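Long-range contacts in concanavalin A-like lectin protein kinase family protein (Theobroma cacao, PDB 6CTH), which is probably a plant receptor-type protein kinase that phosphorylates proteins using ATP, its kinase domain being captured here with an oxindole inhibitor and a magnesium ion: residues H71-K76 / V119-S124; A125-H130 / S279-I284. All coordinates share one frame; numbering follows the deposited sequence. Where two conformers were deposited one is given.

Interaction 1 of 2, residues H71-K76 / V119-S124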
# COMPACT_ATOMS: atom_id res chain seq x y z
N HIS A 71 14.58 2.94 3.78
CA HIS A 71 14.58 2.61 2.36
C HIS A 71 13.91 3.77 1.64
O HIS A 71 12.94 4.36 2.17
CB HIS A 71 13.89 1.25 2.07
CG HIS A 71 14.04 0.74 0.68
ND1 HIS A 71 13.24 1.15 -0.37
CD2 HIS A 71 14.88 -0.19 0.16
CE1 HIS A 71 13.59 0.50 -1.48
NE2 HIS A 71 14.55 -0.35 -1.17
N LYS A 72 14.35 4.04 0.41
CA LYS A 72 13.76 5.13 -0.38
C LYS A 72 12.25 4.94 -0.62
O LYS A 72 11.53 5.90 -0.80
CB LYS A 72 14.46 5.38 -1.71
CG LYS A 72 14.25 4.32 -2.72
CD LYS A 72 15.20 4.41 -3.93
CE LYS A 72 15.12 3.12 -4.72
NZ LYS A 72 13.86 2.86 -5.45
N ASN A 73 11.80 3.71 -0.62
CA ASN A 73 10.38 3.44 -0.89
C ASN A 73 9.62 3.03 0.38
O ASN A 73 8.56 2.42 0.27
CB ASN A 73 10.24 2.43 -1.99
CG ASN A 73 10.90 2.90 -3.29
OD1 ASN A 73 11.83 2.26 -3.78
ND2 ASN A 73 10.47 4.05 -3.80
N LEU A 74 10.14 3.39 1.55
CA LEU A 74 9.42 3.22 2.80
C LEU A 74 9.26 4.52 3.56
O LEU A 74 10.21 5.33 3.65
CB LEU A 74 10.08 2.19 3.69
CG LEU A 74 10.12 0.76 3.19
CD1 LEU A 74 10.88 -0.08 4.18
CD2 LEU A 74 8.70 0.22 3.09
N VAL A 75 8.08 4.73 4.18
CA VAL A 75 7.89 5.89 5.01
C VAL A 75 8.77 5.81 6.25
O VAL A 75 8.87 4.74 6.86
CB VAL A 75 6.40 5.96 5.45
CG1 VAL A 75 6.19 7.02 6.50
CG2 VAL A 75 5.53 6.18 4.23
N LYS A 76 9.46 6.92 6.57
CA LYS A 76 10.28 7.06 7.78
C LYS A 76 9.55 7.69 8.95
O LYS A 76 8.73 8.62 8.76
CB LYS A 76 11.59 7.92 7.52
N VAL A 119 4.58 1.16 -9.33
CA VAL A 119 4.51 -0.28 -9.08
C VAL A 119 5.94 -0.78 -8.81
O VAL A 119 6.14 -1.58 -7.90
CB VAL A 119 3.88 -1.03 -10.26
CG1 VAL A 119 4.04 -2.54 -10.10
CG2 VAL A 119 2.43 -0.66 -10.37
N LYS A 120 6.90 -0.34 -9.61
CA LYS A 120 8.33 -0.76 -9.38
C LYS A 120 8.84 -0.29 -7.99
O LYS A 120 9.57 -1.03 -7.32
CB LYS A 120 9.21 -0.23 -10.51
CG LYS A 120 9.03 -0.96 -11.82
CD LYS A 120 9.87 -0.31 -12.89
CE LYS A 120 9.80 -1.08 -14.15
NZ LYS A 120 10.65 -0.39 -15.17
N ASP A 121 8.43 0.90 -7.58
CA ASP A 121 8.77 1.48 -6.25
C ASP A 121 8.21 0.61 -5.15
O ASP A 121 8.90 0.25 -4.21
CB ASP A 121 8.22 2.91 -6.02
CG ASP A 121 8.96 4.02 -6.78
OD1 ASP A 121 10.07 3.79 -7.31
OD2 ASP A 121 8.42 5.17 -6.81
N LEU A 122 6.93 0.24 -5.28
CA LEU A 122 6.30 -0.64 -4.32
C LEU A 122 6.99 -2.00 -4.31
O LEU A 122 7.21 -2.56 -3.21
CB LEU A 122 4.78 -0.79 -4.63
CG LEU A 122 4.03 -1.74 -3.71
CD1 LEU A 122 4.04 -1.28 -2.30
CD2 LEU A 122 2.59 -1.83 -4.24
N ALA A 123 7.37 -2.53 -5.48
CA ALA A 123 8.04 -3.84 -5.55
C ALA A 123 9.40 -3.79 -4.82
O ALA A 123 9.73 -4.71 -4.07
CB ALA A 123 8.22 -4.31 -6.97
N SER A 124 10.10 -2.69 -5.02
CA SER A 124 11.41 -2.43 -4.33
C SER A 124 11.24 -2.41 -2.83
O SER A 124 12.03 -3.01 -2.09
CB SER A 124 12.05 -1.14 -4.84
OG SER A 124 12.53 -1.37 -6.17
O HOH W 1 14.80 -3.04 -2.60
O HOH W 2 12.28 5.38 -5.90
O HOH W 3 13.33 0.84 -7.53

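Interaction 2 of 2, residues A125-H130 / S279-I284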
# COMPACT_ATOMS: atom_id res chain seq x y z
N ALA A 125 10.19 -1.72 -2.35
CA ALA A 125 9.88 -1.74 -0.92
C ALA A 125 9.67 -3.15 -0.38
O ALA A 125 10.19 -3.50 0.66
CB ALA A 125 8.67 -0.87 -0.63
N LEU A 126 8.86 -3.93 -1.09
CA LEU A 126 8.55 -5.28 -0.68
C LEU A 126 9.79 -6.17 -0.68
O LEU A 126 9.94 -7.02 0.17
CB LEU A 126 7.46 -5.85 -1.56
CG LEU A 126 6.60 -6.94 -0.94
CD1 LEU A 126 6.26 -6.62 0.50
CD2 LEU A 126 5.34 -7.15 -1.76
N LEU A 127 10.65 -6.00 -1.67
CA LEU A 127 11.89 -6.79 -1.74
C LEU A 127 12.72 -6.52 -0.49
O LEU A 127 13.26 -7.43 0.13
CB LEU A 127 12.68 -6.46 -2.98
CG LEU A 127 13.99 -7.21 -3.17
CD1 LEU A 127 13.76 -8.69 -3.31
CD2 LEU A 127 14.76 -6.68 -4.40
N TYR A 128 12.82 -5.25 -0.16
CA TYR A 128 13.56 -4.84 1.05
C TYR A 128 12.95 -5.46 2.31
O TYR A 128 13.64 -6.05 3.17
CB TYR A 128 13.65 -3.35 1.12
CG TYR A 128 14.26 -2.80 2.42
CD1 TYR A 128 15.62 -2.76 2.57
CD2 TYR A 128 13.48 -2.29 3.45
CE1 TYR A 128 16.21 -2.27 3.74
CE2 TYR A 128 14.04 -1.79 4.61
CZ TYR A 128 15.42 -1.76 4.75
OH TYR A 128 15.93 -1.26 5.92
N LEU A 129 11.62 -5.38 2.43
CA LEU A 129 10.95 -5.98 3.54
C LEU A 129 11.16 -7.48 3.64
O LEU A 129 11.46 -8.00 4.73
CB LEU A 129 9.42 -5.65 3.53
CG LEU A 129 9.00 -4.19 3.73
CD1 LEU A 129 7.49 -4.06 3.62
CD2 LEU A 129 9.52 -3.63 5.04
N HIS A 130 10.98 -8.19 2.55
CA HIS A 130 10.98 -9.65 2.59
C HIS A 130 12.37 -10.24 2.68
O HIS A 130 12.52 -11.32 3.28
CB HIS A 130 10.27 -10.25 1.38
CG HIS A 130 8.78 -10.08 1.43
ND1 HIS A 130 7.94 -10.47 0.38
CD2 HIS A 130 7.99 -9.53 2.37
CE1 HIS A 130 6.69 -10.19 0.72
NE2 HIS A 130 6.68 -9.62 1.91
N SER A 279 7.97 -14.92 -6.12
CA SER A 279 8.66 -14.07 -5.20
C SER A 279 8.67 -12.65 -5.73
O SER A 279 8.58 -12.39 -6.93
CB SER A 279 10.10 -14.52 -4.97
OG SER A 279 10.89 -14.35 -6.13
N ILE A 280 8.85 -11.67 -4.82
CA ILE A 280 8.86 -10.30 -5.29
C ILE A 280 10.11 -10.04 -6.18
O ILE A 280 10.06 -9.22 -7.08
CB ILE A 280 8.74 -9.28 -4.13
CG1 ILE A 280 8.43 -7.88 -4.67
CG2 ILE A 280 9.95 -9.30 -3.24
CD1 ILE A 280 7.06 -7.75 -5.27
N ARG A 281 11.21 -10.73 -5.93
CA ARG A 281 12.37 -10.59 -6.82
C ARG A 281 12.04 -11.04 -8.26
O ARG A 281 12.44 -10.38 -9.22
CB ARG A 281 13.59 -11.32 -6.25
CG ARG A 281 14.85 -11.03 -7.03
CD ARG A 281 16.08 -11.68 -6.41
NE ARG A 281 16.32 -11.42 -4.99
CZ ARG A 281 16.99 -10.40 -4.51
NH1 ARG A 281 17.38 -9.45 -5.32
NH2 ARG A 281 17.15 -10.30 -3.23
N GLN A 282 11.27 -12.12 -8.41
CA GLN A 282 10.86 -12.59 -9.74
C GLN A 282 9.96 -11.60 -10.41
O GLN A 282 10.04 -11.40 -11.62
CB GLN A 282 10.17 -13.94 -9.66
CG GLN A 282 11.08 -15.10 -9.28
CD GLN A 282 10.31 -16.39 -9.00
OE1 GLN A 282 9.25 -16.41 -8.35
NE2 GLN A 282 10.84 -17.49 -9.53
N VAL A 283 9.05 -10.98 -9.63
CA VAL A 283 8.19 -9.93 -10.13
C VAL A 283 8.99 -8.78 -10.70
O VAL A 283 8.70 -8.31 -11.79
CB VAL A 283 7.26 -9.39 -8.97
CG1 VAL A 283 6.60 -8.07 -9.33
CG2 VAL A 283 6.22 -10.45 -8.62
N ILE A 284 10.01 -8.33 -9.97
CA ILE A 284 10.79 -7.20 -10.43
C ILE A 284 11.52 -7.52 -11.75
O ILE A 284 11.55 -6.66 -12.65
CB ILE A 284 11.80 -6.71 -9.36
CG1 ILE A 284 11.05 -6.12 -8.17
CG2 ILE A 284 12.80 -5.68 -9.92
CD1 ILE A 284 11.85 -6.02 -6.89
O HOH W 4 8.46 -12.15 -1.87

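Interaction 1 of 2, residues H71-K76 / V119-S124
N73 lies directly on D121 and S124, joining the loop before strand 77-83, with its H-x-N sequence H71-K72-N73, to helix 112-132. This is the seam in protein kinases where the link between helix 54-66, the kinase C-helix, and strand 77-83 rests on the large lobe. The tight part is polar but holds no direct hydrogen bond between the segments. N73 ND2 sits 3.3 Å from D121 CG, above the face of the carboxylate, and the amide and carboxylate planes are only 26° apart. With N73 CG set beside its own backbone N (chi1 -59°), the amide lies over D121 and N73 OD1 comes to 3.6 Å from S124 CB. N73 CB is 3.4 Å from D121 O. Both polar ends are paired outside the two segments: N73 ND2 donates to A155 O, and D121 OD2 accepts from A155 N.

A type I turn from H71 to L74 presents N73; N73 N donates to H71 ND1 at 2.9 Å, which fixes the imidazole. The looser side, toward K72, is bridged by water. One water joins H71 NE2 to S124 O, and another ties K72 NZ and N73 ND2 to D121 OD1. A third spans K72 NZ and S124 OG. K72 NZ also donates to N73 OD1 (2.7 Å) but stays 4.3 Å from D121 OD1, beyond a salt bridge.

Strand 155-157 and the residues beside it close one flank, L157 bonding the backbones of N73 and V75, while L122 of helix 112-132 packs against F203 and V206 of helix 196-212.

Interaction 2 of 2, residues A125-H130 / S279-I284
One water bridges H130 and I280, 2.9 Å from H130 ND1, where it lies at the ring edge in plane, and 3.0 Å from I280 N, which donates to it. This water satisfies a backbone N-H in the first turn of helix 280-287, which is opened by a capping box: Q282 N donates to S279 OG and S279 N to Q282 OE1. The far nitrogen of the imidazole, H130 NE2, bonds D199 of helix 196-212, so the ring is held at both nitrogens.

Helices 112-132 and 280-287 of the kinase's large lobe run nearly antiparallel here, the axes of their local segments 9.6 Å apart at 153°. I280 makes the central contact. Its CG2 reaches the backbone of the opposing helix, 3.5 Å from L127 CA, while CG1, anti to the backbone N (chi1 -167°), carries CD1 toward L126 CD2.

The end of L127 reaches across to R281 and I284. R281 has two conformers; in one, L127 CD1 stands over the centre of the guanidinium face, a contact therefore doubtful. The other methyl, L127 CD2, meets I284 CD1 at 3.9 Å.

In the fold
From the N terminus, the chain builds most of the small-lobe sheet and helix 54-66 before reaching 71-76. Interaction 1 then closes a loop of 42 residues, containing strands 77-83 and 86-92 and helix 99-103, when 119-124 arrives on helix 112-132. The next residues of that helix, 125-130, start interaction 2, whose much longer loop of 148 residues takes in helices 186-191, 196-212, 229-238 and 256-269 before 279-284 returns. The two loops follow in series, neither nesting nor crossing. Helix 112-132 is their shared spine, and their contacts meet along it: L74 and H71 pack on Y128, and I280 reaches A123. Together they tie the small-lobe connection to the helical lobe's last helix.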